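GH18 chiitnase (Pseudoalteromonas aurantia, PDB 6K7Z) probably cleaves internal beta-1,4 bonds of chitin, as an endochitinase of glycoside hydrolase family 18. Local coordinates at residues N27-L31 / V42-I47; Y86-S90 / G127-F133; T93-A97 / S136-L141; Q157-E162 / F188-W194; A196-I201 / S232-P236. All blocks are in the same frame, centred on the assembly; numbering follows the deposited sequence.

Contact 1 (N27-L31 / V42-I47); sequences NLAFL and VLSGAI
Phe30 and Ser44 tie the two backbones by a reciprocal pair of hydrogen bonds: Phe30 N gives to Ser44 O at 3.0 Å, and Ser44 N gives to Phe30 O at 2.9 Å. Leu43 CA adds a CA-H...O contact to Phe30 O at 3.3 Å. Next along, Leu31 and Leu43 make an antiparallel non-hydrogen-bonded pair whose side chains rise on one face of the sheet, where Leu31 CD1 meets Leu43 CD2 at 3.7 Å. With CG of Leu31 anti to the backbone N (chi1 -176°), its CD1 branch also lies against the Val42 carbonyl. At the other end Ile47 CD1 slants against Leu28 CB at 3.9 Å, while Ile47 CG2 faces Leu28 CD2. Gly45 passes so close to Ala29 O that a CB there would collide with it. Two waters extend the pairing: one accepts from Ile47 N and lies 2.9 Å from Ala29 O, and the other donates to Val42 O at 2.7 Å and is hydrogen-bonded to Ser44 OG. Further out, Leu100 and Phe103 of helix 93-106 pack on the leucine face, and Asn9 ND2 bonds to Ala29 O. The Ala29-Phe30 peptide is cis, and Ala29 CB sits 3.3 Å above the plane of the Phe30 ring, over its centre. A hairpin arm (41-43) thus pairs with strand 25-33 of the TIM barrel, and that strand carries a non-proline cis peptide before an aromatic residue, as recurs in family 18 chitinases.

Contact 2 (Y86-S90 / G127-F133); sequences YRSLS and GYDGAQF
Arg87 and Tyr128 meet by a CH-pi contact: Arg87 CA lies 4.0 Å from the centroid of the Tyr128 ring, over its face, and the backbone N of Arg87 sits above the same ring nearer its rim. Tyr128 CG lies between its own backbone N and carbonyl carbon (chi1 76°), a rotation that lays the ring along helix 83-89. The hydroxyl end passes tightly by Tyr86, with Tyr128 OH 3.0 Å from Tyr86 CB, and goes on to hydrogen bonds with Asp118 OD2 and Tyr116 OH. An alanine in place of Tyr128 is likely to uncover the helix at Arg87 and take a polar partner from Asp118. In the TIM barrel, helix 83-89 lies in the connection from strand 71-77 to helix 93-106 and meets the loop and first turn of helix 130-144, which follow strand 111-115. Apolar contacts centre on Phe133. Its CE2 comes 3.6 Å from Tyr86 CD1, the two rings oblique with planes at 66°, and its CD1 lies equally near Ser90 CA; Leu89 CB touches CE1 more loosely. Polar contacts are sparser. Arg87, its chain extended, gives from NE to Gly127 O at 3.3 Å, with the donor 46° above the carbonyl plane. Ser90 OG gives to Arg87 O at 2.6 Å, and this keeps the hydroxyl beside Tyr128 CB. At the N-cap of helix 130-144, Asp129 OD1 accepts from Gln132 N at 3.1 Å.

Contact 3 (T93-A97 / S136-L141); sequences TAKLA and SLTQEL
Ala97 and Glu140 mark the tight centre of this contact, their CB atoms only 3.5 Å apart. They bring together two neighbouring outer helices of the TIM barrel, 93-106 and 130-144, which precede and follow strand 111-115 in the chain; the short segment axes approach to 8.6 Å and cross at -49°. Small residues make this closeness possible, Ala97 on one side and Ser136 on the other. Thr93 OG1 and Ser136 OG share a short hydrogen bond of 2.5 Å in which either could be the donor. Ser136 reaches across because its OG is anti to the backbone N (chi1 175°), and it also lies near Thr93 CB. On the barrel side the fit is apolar: Leu96 CD2 and Leu137 CD1 meet at 3.8 Å, the side chains slanting across one another, with Phe133 against Leu96 and Ile114 of barrel strand 111-115 against Leu137. The outward side is looser and partly exposed. There the Glu140 chain folds back at chi2 (-74°), CG passing 3.9 Å from Thr93 OG1 and CD 4.1 Å from Ala94 CB. The carboxylate takes salt bridges from Lys143 NZ and Arg144 NH1 of its own helix at OE1, so its charge is probably balanced largely within helix 130-144. At the inner C-terminal end, Leu141 CD1 rests 3.7 Å from Ala97 O.

Contact 4 (Q157-E162 / F188-W194); sequences QPPYLE and FYNNPPW
Pro158 points its CB into one face of Trp194: the atom sits over the six-membered ring, 3.5 Å from the centroid and 16° off the ring normal, a close CH-pi contact. Pro158 CG, still near the indole, also meets Phe188 CD1 at 3.8 Å. Trp194 takes two more neighbours, Pro159 CG at CZ3, 3.7 Å away, and Glu162 OE2 at the ring edge by CZ2, while its NE1 bonds to Ser204 OG and Glu162 OE2 to Tyr208 OH, both of helix 198-209. Asn191 is the polar anchor. Its ND2 gives a straight bond (167°) to a lone pair of Gln157 OE1 at 3.0 Å, in the carbonyl plane, although the two amide planes are turned 60° apart. A second bond, ND2 to Tyr189 O at 3.0 Å, fixes the rotation of the amide, and OD1 shares a water with Gln157 OE1. OD1 also touches Pro159 CD at 3.5 Å. Two loops following strands 151-154 and 183-187 are thus locked together at the C-terminal mouth of the TIM barrel, where family 18 chitinases have their active site; Gln157 also touches Glu117, the last residue of the DxDxE family signature.

Contact 5 (A196-I201 / S232-P236); sequences ANPDQI and SGYMP
Met235 stretches over Ala196, its CG 3.6 Å from Ala196 CA and 3.9 Å from Ala196 CB. The overlap joins two successive strand-to-helix connections of the TIM barrel: the turn leading into helix 198-209 and the loop between strand 219-224 and helix 237-251. Beyond CG the methionine slants across the first residue of the helix, SD meeting Pro198 CG at 3.8 Å. A bend at chi3 (-67°) then turns CE toward Ile201 CD1, where the two methyl groups meet tip to tip at 3.8 Å. Phe223 packs against both Met235 and Ile201, and Ile240 of helix 237-251 adds to the apolar surroundings of Met235. A serine in place of Met235 would probably open a gap beside Ala196 and Pro198 and leave the Ile201 methyl without its mate. The helix start is set by Asn197 at the N-cap: with CG anti to the backbone N (chi1 -177°), OD1 is placed to accept a weak bond from Gln200 N, while ND2 gives to Pro193 O. On the other segment Gly233 adopts backbone angles that would jam a CB against the carbonyl before it, and its CA comes within 3.5 Å of Ala196 N. The polar link between the segments goes through one water, which accepts from Ala196 N at 2.8 Å and donates to Gly233 O at 2.7 Å.

Contact 1 comes first along the chain and closes the short hairpin loop after strand 25-33. Contacts 2 and 3 then cross: 86-90 and 93-97 pair in the same order with 127-133 and 136-141, so both bring helix 130-144 back onto the chain that precedes strand 111-115. They touch where Phe133 packs on Thr93 and Leu96. Contacts 4 and 5 follow in series, each closing a loop between successive barrel units; they touch where Asn190 N meets Ser232 O in a probable hydrogen bond and Trp194 packs on Gln200. Contacts 3 and 5 lie on opposite sides of the barrel, their centres about 34 Å apart.

Contact 1 (N27-L31 / V42-I47)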
# COMPACT_ATOMS: atom_id res chain seq x y z
N ASN A 27 -0.32 -5.48 -5.49
CA ASN A 27 0.93 -5.15 -4.82
C ASN A 27 1.61 -6.45 -4.40
O ASN A 27 1.09 -7.17 -3.55
CB ASN A 27 0.70 -4.29 -3.58
CG ASN A 27 0.03 -2.97 -3.88
OD1 ASN A 27 0.20 -2.41 -4.96
ND2 ASN A 27 -0.71 -2.44 -2.91
N LEU A 28 2.78 -6.74 -4.97
CA LEU A 28 3.53 -7.91 -4.54
C LEU A 28 4.27 -7.58 -3.25
O LEU A 28 5.03 -6.61 -3.20
CB LEU A 28 4.50 -8.36 -5.64
CG LEU A 28 3.87 -8.49 -7.02
CD1 LEU A 28 4.94 -8.79 -8.07
CD2 LEU A 28 2.80 -9.60 -7.01
N ALA A 29 4.04 -8.38 -2.22
CA ALA A 29 4.63 -8.14 -0.90
C ALA A 29 5.57 -9.28 -0.48
O ALA A 29 5.13 -10.43 -0.44
CB ALA A 29 3.50 -7.99 0.13
N PHE A 30 6.83 -9.03 -0.12
CA PHE A 30 7.45 -7.72 0.01
C PHE A 30 8.88 -7.72 -0.52
O PHE A 30 9.52 -8.77 -0.67
CB PHE A 30 7.53 -7.26 1.47
CG PHE A 30 6.21 -6.93 2.10
CD1 PHE A 30 5.58 -5.73 1.81
CD2 PHE A 30 5.63 -7.79 3.02
CE1 PHE A 30 4.36 -5.42 2.42
CE2 PHE A 30 4.42 -7.49 3.61
CZ PHE A 30 3.79 -6.30 3.32
N LEU A 31 9.39 -6.53 -0.74
CA LEU A 31 10.81 -6.27 -0.87
C LEU A 31 11.21 -5.44 0.34
O LEU A 31 10.50 -4.49 0.69
CB LEU A 31 11.10 -5.53 -2.18
CG LEU A 31 12.54 -5.23 -2.57
CD1 LEU A 31 13.28 -6.51 -2.90
CD2 LEU A 31 12.54 -4.27 -3.76
N VAL A 42 15.88 -7.49 -0.14
CA VAL A 42 15.59 -8.91 -0.34
C VAL A 42 14.09 -9.12 -0.42
O VAL A 42 13.30 -8.41 0.23
CB VAL A 42 16.19 -9.80 0.78
CG1 VAL A 42 17.72 -9.72 0.78
CG2 VAL A 42 15.62 -9.41 2.13
N LEU A 43 13.69 -10.11 -1.21
CA LEU A 43 12.30 -10.49 -1.39
C LEU A 43 11.87 -11.49 -0.32
O LEU A 43 12.66 -12.31 0.15
CB LEU A 43 12.08 -11.11 -2.77
CG LEU A 43 12.21 -10.18 -3.97
CD1 LEU A 43 12.36 -11.00 -5.26
CD2 LEU A 43 11.00 -9.26 -4.04
N SER A 44 10.60 -11.41 0.05
CA SER A 44 9.96 -12.36 0.94
C SER A 44 8.55 -12.61 0.44
O SER A 44 7.99 -11.81 -0.33
CB SER A 44 9.92 -11.85 2.39
OG SER A 44 9.23 -10.61 2.47
N GLY A 45 7.98 -13.73 0.85
CA GLY A 45 6.64 -14.10 0.42
C GLY A 45 6.66 -15.09 -0.73
O GLY A 45 7.70 -15.53 -1.22
N ALA A 46 5.45 -15.46 -1.16
CA ALA A 46 5.32 -16.48 -2.19
C ALA A 46 5.94 -16.07 -3.52
O ALA A 46 6.23 -16.93 -4.35
CB ALA A 46 3.84 -16.81 -2.40
N ILE A 47 6.16 -14.77 -3.74
CA ILE A 47 6.75 -14.34 -5.00
C ILE A 47 8.20 -14.78 -5.14
O ILE A 47 8.71 -14.83 -6.27
CB ILE A 47 6.67 -12.81 -5.14
CG1 ILE A 47 7.40 -12.13 -3.98
CG2 ILE A 47 5.21 -12.35 -5.31
CD1 ILE A 47 7.27 -10.61 -3.98
O HOH W 1 4.80 -12.77 -2.10
O HOH W 2 11.39 -8.97 2.06

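Contact 2 (Y86-S90 / G127-F133)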
# COMPACT_ATOMS: atom_id res chain seq x y z
N TYR A 86 15.54 1.51 8.40
CA TYR A 86 15.09 2.79 7.85
C TYR A 86 16.02 3.92 8.26
O TYR A 86 16.30 4.82 7.46
CB TYR A 86 13.67 3.10 8.32
CG TYR A 86 12.54 2.34 7.65
CD1 TYR A 86 12.27 2.49 6.30
CD2 TYR A 86 11.70 1.51 8.40
CE1 TYR A 86 11.21 1.80 5.69
CE2 TYR A 86 10.64 0.83 7.81
CZ TYR A 86 10.40 0.98 6.46
OH TYR A 86 9.35 0.30 5.87
N ARG A 87 16.49 3.90 9.50
CA ARG A 87 17.40 4.95 9.96
C ARG A 87 18.62 5.05 9.05
O ARG A 87 19.02 6.15 8.64
CB ARG A 87 17.84 4.69 11.40
CG ARG A 87 18.58 5.85 12.06
CD ARG A 87 19.07 5.44 13.44
NE ARG A 87 19.63 6.56 14.19
CZ ARG A 87 20.27 6.42 15.35
NH1 ARG A 87 20.45 5.21 15.87
NH2 ARG A 87 20.74 7.49 15.99
N SER A 88 19.21 3.90 8.72
CA SER A 88 20.35 3.89 7.81
C SER A 88 19.95 4.36 6.41
O SER A 88 20.67 5.15 5.79
CB SER A 88 20.96 2.49 7.74
OG SER A 88 21.42 2.08 9.01
N LEU A 89 18.82 3.86 5.91
CA LEU A 89 18.38 4.24 4.58
C LEU A 89 18.13 5.73 4.47
O LEU A 89 18.33 6.31 3.40
CB LEU A 89 17.11 3.48 4.21
CG LEU A 89 17.24 1.97 4.08
CD1 LEU A 89 15.86 1.38 3.93
CD2 LEU A 89 18.11 1.61 2.88
N SER A 90 17.69 6.35 5.57
CA SER A 90 17.35 7.76 5.54
C SER A 90 18.56 8.63 5.27
O SER A 90 18.40 9.79 4.88
CB SER A 90 16.72 8.19 6.87
OG SER A 90 17.70 8.23 7.90
N GLY A 127 15.40 8.31 15.98
CA GLY A 127 16.70 8.79 15.55
C GLY A 127 16.78 9.19 14.10
O GLY A 127 17.88 9.28 13.56
N TYR A 128 15.64 9.41 13.44
CA TYR A 128 15.63 9.99 12.11
C TYR A 128 14.24 10.53 11.85
O TYR A 128 13.26 10.09 12.45
CB TYR A 128 16.05 8.98 11.02
CG TYR A 128 14.97 7.97 10.66
CD1 TYR A 128 14.75 6.84 11.45
CD2 TYR A 128 14.16 8.15 9.54
CE1 TYR A 128 13.75 5.91 11.12
CE2 TYR A 128 13.16 7.23 9.20
CZ TYR A 128 12.97 6.11 10.00
OH TYR A 128 11.98 5.21 9.68
N ASP A 129 14.16 11.52 10.96
CA ASP A 129 12.90 12.18 10.63
C ASP A 129 12.18 11.33 9.58
O ASP A 129 12.59 11.29 8.42
CB ASP A 129 13.19 13.58 10.12
CG ASP A 129 11.94 14.43 9.96
OD1 ASP A 129 10.87 13.87 9.68
OD2 ASP A 129 12.05 15.66 10.12
N GLY A 130 11.11 10.65 9.98
CA GLY A 130 10.43 9.76 9.06
C GLY A 130 9.69 10.49 7.95
O GLY A 130 9.64 10.02 6.81
N ALA A 131 9.10 11.65 8.26
CA ALA A 131 8.43 12.42 7.23
C ALA A 131 9.41 12.88 6.16
O ALA A 131 9.15 12.74 4.96
CB ALA A 131 7.70 13.62 7.86
N GLN A 132 10.55 13.42 6.58
CA GLN A 132 11.53 13.86 5.59
C GLN A 132 12.08 12.68 4.80
O GLN A 132 12.39 12.82 3.61
CB GLN A 132 12.65 14.65 6.26
CG GLN A 132 13.75 15.07 5.28
CD GLN A 132 13.21 15.96 4.15
OE1 GLN A 132 12.56 16.98 4.41
NE2 GLN A 132 13.45 15.55 2.90
N PHE A 133 12.20 11.50 5.43
CA PHE A 133 12.60 10.30 4.71
C PHE A 133 11.61 9.98 3.61
O PHE A 133 11.98 9.77 2.45
CB PHE A 133 12.74 9.13 5.68
CG PHE A 133 12.87 7.80 4.99
CD1 PHE A 133 13.99 7.50 4.22
CD2 PHE A 133 11.88 6.83 5.12
CE1 PHE A 133 14.11 6.28 3.60
CE2 PHE A 133 11.99 5.60 4.50
CZ PHE A 133 13.11 5.31 3.73

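Contact 3 (T93-A97 / S136-L141)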
# COMPACT_ATOMS: atom_id res chain seq x y z
N THR A 93 18.77 8.36 0.62
CA THR A 93 17.55 7.99 -0.08
C THR A 93 17.77 7.85 -1.58
O THR A 93 17.04 7.11 -2.24
CB THR A 93 16.44 9.02 0.18
OG1 THR A 93 16.85 10.30 -0.32
CG2 THR A 93 16.16 9.11 1.66
N ALA A 94 18.76 8.56 -2.14
CA ALA A 94 18.97 8.45 -3.58
C ALA A 94 19.44 7.05 -3.94
O ALA A 94 19.04 6.49 -4.97
CB ALA A 94 19.96 9.51 -4.05
N LYS A 95 20.29 6.46 -3.10
CA LYS A 95 20.76 5.10 -3.33
C LYS A 95 19.62 4.11 -3.21
O LYS A 95 19.50 3.20 -4.04
CB LYS A 95 21.89 4.77 -2.35
CG LYS A 95 22.52 3.41 -2.57
CD LYS A 95 23.80 3.24 -1.74
CE LYS A 95 24.53 1.97 -2.14
NZ LYS A 95 25.70 1.63 -1.26
N LEU A 96 18.79 4.26 -2.18
CA LEU A 96 17.61 3.42 -2.04
C LEU A 96 16.69 3.57 -3.25
O LEU A 96 16.25 2.58 -3.84
CB LEU A 96 16.87 3.79 -0.75
CG LEU A 96 15.55 3.06 -0.49
CD1 LEU A 96 15.78 1.56 -0.40
CD2 LEU A 96 14.87 3.58 0.77
N ALA A 97 16.43 4.82 -3.66
CA ALA A 97 15.57 5.05 -4.81
C ALA A 97 16.10 4.35 -6.05
O ALA A 97 15.33 3.75 -6.81
CB ALA A 97 15.43 6.55 -5.07
N SER A 136 11.75 12.70 0.85
CA SER A 136 12.91 12.55 -0.03
C SER A 136 12.84 11.28 -0.86
O SER A 136 13.14 11.30 -2.06
CB SER A 136 14.20 12.57 0.80
OG SER A 136 15.32 12.31 -0.03
N LEU A 137 12.46 10.16 -0.24
CA LEU A 137 12.34 8.92 -1.01
C LEU A 137 11.32 9.07 -2.14
O LEU A 137 11.57 8.64 -3.27
CB LEU A 137 11.95 7.76 -0.09
CG LEU A 137 11.75 6.43 -0.82
CD1 LEU A 137 13.04 5.98 -1.50
CD2 LEU A 137 11.22 5.35 0.14
N THR A 138 10.17 9.70 -1.86
CA THR A 138 9.18 9.88 -2.91
C THR A 138 9.74 10.72 -4.06
O THR A 138 9.58 10.35 -5.23
CB THR A 138 7.90 10.50 -2.35
OG1 THR A 138 7.30 9.60 -1.42
CG2 THR A 138 6.91 10.79 -3.47
N GLN A 139 10.43 11.81 -3.74
CA GLN A 139 10.97 12.68 -4.78
C GLN A 139 11.99 11.93 -5.64
O GLN A 139 11.95 12.01 -6.87
CB GLN A 139 11.60 13.92 -4.16
CG GLN A 139 10.58 14.94 -3.64
CD GLN A 139 11.23 16.06 -2.84
OE1 GLN A 139 12.32 15.90 -2.30
NE2 GLN A 139 10.54 17.19 -2.76
N GLU A 140 12.90 11.21 -5.00
CA GLU A 140 13.95 10.52 -5.74
C GLU A 140 13.38 9.38 -6.56
O GLU A 140 13.85 9.11 -7.67
CB GLU A 140 15.02 10.01 -4.78
CG GLU A 140 15.69 11.09 -3.98
CD GLU A 140 16.66 11.90 -4.82
OE1 GLU A 140 16.85 11.55 -6.01
OE2 GLU A 140 17.23 12.86 -4.28
N LEU A 141 12.37 8.70 -6.03
CA LEU A 141 11.74 7.61 -6.77
C LEU A 141 10.98 8.15 -7.98
O LEU A 141 11.07 7.58 -9.08
CB LEU A 141 10.82 6.84 -5.83
CG LEU A 141 10.53 5.35 -5.99
CD1 LEU A 141 11.78 4.55 -6.29
CD2 LEU A 141 9.89 4.86 -4.69

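Contact 4 (Q157-E162 / F188-W194)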
# COMPACT_ATOMS: atom_id res chain seq x y z
N GLN A 157 -1.22 4.15 7.84
CA GLN A 157 -2.25 3.87 8.82
C GLN A 157 -2.94 5.16 9.24
O GLN A 157 -2.38 6.25 9.08
CB GLN A 157 -1.63 3.16 10.02
CG GLN A 157 -1.07 1.80 9.63
CD GLN A 157 -0.10 1.26 10.64
OE1 GLN A 157 -0.48 0.92 11.76
NE2 GLN A 157 1.17 1.18 10.26
N PRO A 158 -4.17 5.08 9.74
CA PRO A 158 -4.98 6.28 9.96
C PRO A 158 -4.29 7.31 10.84
O PRO A 158 -4.37 8.51 10.54
CB PRO A 158 -6.25 5.74 10.63
CG PRO A 158 -6.42 4.39 10.00
CD PRO A 158 -5.00 3.85 9.86
N PRO A 159 -3.60 6.93 11.93
CA PRO A 159 -2.98 7.98 12.77
C PRO A 159 -1.99 8.84 12.00
O PRO A 159 -1.79 10.01 12.36
CB PRO A 159 -2.28 7.18 13.88
CG PRO A 159 -3.07 5.93 14.00
CD PRO A 159 -3.48 5.60 12.57
N TYR A 160 -1.39 8.29 10.94
CA TYR A 160 -0.43 9.05 10.15
C TYR A 160 -1.05 10.25 9.46
O TYR A 160 -0.32 11.17 9.06
CB TYR A 160 0.20 8.15 9.09
CG TYR A 160 1.01 6.96 9.58
CD1 TYR A 160 1.25 6.74 10.94
CD2 TYR A 160 1.52 6.05 8.67
CE1 TYR A 160 2.01 5.64 11.35
CE2 TYR A 160 2.27 4.97 9.07
CZ TYR A 160 2.50 4.76 10.40
OH TYR A 160 3.25 3.67 10.76
N LEU A 161 -2.38 10.24 9.28
CA LEU A 161 -3.10 11.23 8.48
C LEU A 161 -4.00 12.13 9.31
O LEU A 161 -4.76 12.93 8.75
CB LEU A 161 -3.93 10.50 7.41
CG LEU A 161 -3.12 9.78 6.34
CD1 LEU A 161 -3.94 8.72 5.61
CD2 LEU A 161 -2.55 10.77 5.34
N GLU A 162 -3.93 12.04 10.63
CA GLU A 162 -4.79 12.81 11.52
C GLU A 162 -4.16 14.18 11.74
O GLU A 162 -3.15 14.31 12.44
CB GLU A 162 -4.97 12.05 12.83
CG GLU A 162 -5.87 10.82 12.69
CD GLU A 162 -7.32 11.20 12.50
OE1 GLU A 162 -7.80 12.03 13.30
OE2 GLU A 162 -7.97 10.70 11.55
N PHE A 188 -7.28 0.63 7.24
CA PHE A 188 -8.28 0.78 8.28
C PHE A 188 -8.41 -0.51 9.08
O PHE A 188 -9.51 -1.06 9.23
CB PHE A 188 -9.62 1.21 7.68
CG PHE A 188 -9.65 2.64 7.20
CD1 PHE A 188 -9.61 3.69 8.12
CD2 PHE A 188 -9.67 2.94 5.84
CE1 PHE A 188 -9.63 5.01 7.69
CE2 PHE A 188 -9.69 4.27 5.40
CZ PHE A 188 -9.67 5.30 6.33
N TYR A 189 -7.29 -0.99 9.61
CA TYR A 189 -7.28 -2.18 10.46
C TYR A 189 -6.02 -2.12 11.31
O TYR A 189 -5.13 -1.31 11.08
CB TYR A 189 -7.35 -3.47 9.63
CG TYR A 189 -6.41 -3.50 8.46
CD1 TYR A 189 -6.79 -2.98 7.22
CD2 TYR A 189 -5.13 -4.04 8.58
CE1 TYR A 189 -5.93 -3.00 6.14
CE2 TYR A 189 -4.27 -4.07 7.50
CZ TYR A 189 -4.67 -3.56 6.28
OH TYR A 189 -3.81 -3.58 5.20
N ASN A 190 -5.99 -2.96 12.35
CA ASN A 190 -4.91 -2.96 13.34
C ASN A 190 -4.74 -1.59 13.98
O ASN A 190 -3.66 -1.25 14.46
CB ASN A 190 -3.58 -3.40 12.73
CG ASN A 190 -3.63 -4.81 12.19
OD1 ASN A 190 -4.37 -5.66 12.69
ND2 ASN A 190 -2.83 -5.07 11.15
N ASN A 191 -5.81 -0.79 14.00
CA ASN A 191 -5.72 0.59 14.46
C ASN A 191 -7.04 0.99 15.08
O ASN A 191 -7.93 1.53 14.41
CB ASN A 191 -5.37 1.55 13.33
CG ASN A 191 -3.89 1.61 13.07
OD1 ASN A 191 -3.16 2.30 13.78
ND2 ASN A 191 -3.44 0.92 12.02
N PRO A 192 -7.20 0.78 16.39
CA PRO A 192 -8.32 1.40 17.10
C PRO A 192 -8.10 2.91 17.16
O PRO A 192 -6.95 3.34 17.22
CB PRO A 192 -8.24 0.77 18.50
CG PRO A 192 -7.30 -0.39 18.37
CD PRO A 192 -6.34 -0.02 17.28
N PRO A 193 -9.16 3.71 17.17
CA PRO A 193 -10.58 3.32 17.18
C PRO A 193 -11.21 3.20 15.80
O PRO A 193 -12.43 3.13 15.69
CB PRO A 193 -11.23 4.47 17.95
CG PRO A 193 -10.40 5.65 17.57
CD PRO A 193 -8.99 5.15 17.42
N TRP A 194 -10.38 3.16 14.75
CA TRP A 194 -10.92 2.96 13.41
C TRP A 194 -11.35 1.52 13.16
O TRP A 194 -12.31 1.29 12.42
CB TRP A 194 -9.90 3.36 12.35
CG TRP A 194 -9.59 4.80 12.37
CD1 TRP A 194 -10.22 5.78 11.67
CD2 TRP A 194 -8.57 5.43 13.13
NE1 TRP A 194 -9.64 7.00 11.94
CE2 TRP A 194 -8.63 6.81 12.84
CE3 TRP A 194 -7.60 4.96 14.03
CZ2 TRP A 194 -7.77 7.73 13.43
CZ3 TRP A 194 -6.74 5.88 14.61
CH2 TRP A 194 -6.83 7.25 14.30
O HOH W 3 -0.45 2.91 13.83

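Contact 5 (A196-I201 / S232-P236)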
# COMPACT_ATOMS: atom_id res chain seq x y z
N ALA A 196 -12.99 -1.73 12.63
CA ALA A 196 -14.36 -2.25 12.69
C ALA A 196 -15.34 -1.20 13.20
O ALA A 196 -16.38 -1.53 13.79
CB ALA A 196 -14.43 -3.52 13.55
N ASN A 197 -15.03 0.07 12.95
CA ASN A 197 -15.82 1.20 13.42
C ASN A 197 -16.19 2.03 12.19
O ASN A 197 -15.56 3.07 11.92
CB ASN A 197 -15.04 2.00 14.46
CG ASN A 197 -15.81 3.15 15.04
OD1 ASN A 197 -16.86 3.54 14.53
ND2 ASN A 197 -15.28 3.71 16.12
N PRO A 198 -17.22 1.63 11.45
CA PRO A 198 -17.50 2.28 10.15
C PRO A 198 -17.68 3.78 10.24
O PRO A 198 -17.19 4.51 9.37
CB PRO A 198 -18.80 1.60 9.69
CG PRO A 198 -18.87 0.33 10.44
CD PRO A 198 -18.19 0.55 11.75
N ASP A 199 -18.41 4.27 11.25
CA ASP A 199 -18.61 5.71 11.37
C ASP A 199 -17.28 6.44 11.45
O ASP A 199 -17.08 7.47 10.79
CB ASP A 199 -19.47 6.01 12.59
CG ASP A 199 -20.76 5.23 12.59
OD1 ASP A 199 -21.17 4.80 11.50
OD2 ASP A 199 -21.36 5.05 13.68
N GLN A 200 -16.36 5.92 12.25
CA GLN A 200 -15.05 6.56 12.36
C GLN A 200 -14.27 6.43 11.05
O GLN A 200 -13.54 7.35 10.66
CB GLN A 200 -14.28 5.96 13.53
CG GLN A 200 -12.92 6.56 13.76
CD GLN A 200 -13.00 8.01 14.20
OE1 GLN A 200 -12.65 8.93 13.45
NE2 GLN A 200 -13.48 8.22 15.42
N ILE A 201 -14.40 5.30 10.36
CA ILE A 201 -13.67 5.12 9.11
C ILE A 201 -14.16 6.12 8.07
O ILE A 201 -13.35 6.73 7.33
CB ILE A 201 -13.81 3.67 8.61
CG1 ILE A 201 -13.08 2.71 9.55
CG2 ILE A 201 -13.30 3.54 7.18
CD1 ILE A 201 -13.52 1.25 9.40
N SER A 232 -7.08 -6.62 14.33
CA SER A 232 -8.34 -5.92 14.59
C SER A 232 -8.83 -5.29 13.30
O SER A 232 -8.03 -4.95 12.42
CB SER A 232 -8.17 -4.85 15.67
OG SER A 232 -7.24 -3.85 15.26
N GLY A 233 -10.14 -5.14 13.19
CA GLY A 233 -10.73 -4.40 12.08
C GLY A 233 -11.49 -5.22 11.06
O GLY A 233 -12.01 -4.64 10.10
N TYR A 234 -11.57 -6.54 11.22
CA TYR A 234 -12.38 -7.31 10.29
C TYR A 234 -13.84 -6.86 10.36
O TYR A 234 -14.40 -6.65 11.45
CB TYR A 234 -12.29 -8.81 10.56
CG TYR A 234 -13.40 -9.57 9.84
CD1 TYR A 234 -13.29 -9.88 8.48
CD2 TYR A 234 -14.56 -9.93 10.50
CE1 TYR A 234 -14.31 -10.55 7.82
CE2 TYR A 234 -15.58 -10.60 9.85
CZ TYR A 234 -15.45 -10.90 8.51
OH TYR A 234 -16.48 -11.56 7.87
N MET A 235 -14.44 -6.68 9.19
CA MET A 235 -15.86 -6.44 9.08
C MET A 235 -16.39 -7.31 7.95
O MET A 235 -15.73 -7.46 6.92
CB MET A 235 -16.18 -4.97 8.80
CG MET A 235 -15.86 -4.04 9.95
SD MET A 235 -16.38 -2.37 9.57
CE MET A 235 -15.24 -1.97 8.25
N PRO A 236 -17.58 -7.89 8.11
CA PRO A 236 -18.20 -8.62 7.00
C PRO A 236 -18.38 -7.69 5.81
O PRO A 236 -18.51 -6.47 5.95
CB PRO A 236 -19.56 -9.07 7.56
CG PRO A 236 -19.43 -8.94 9.04
CD PRO A 236 -18.48 -7.80 9.28
O HOH W 4 -12.07 -1.94 9.97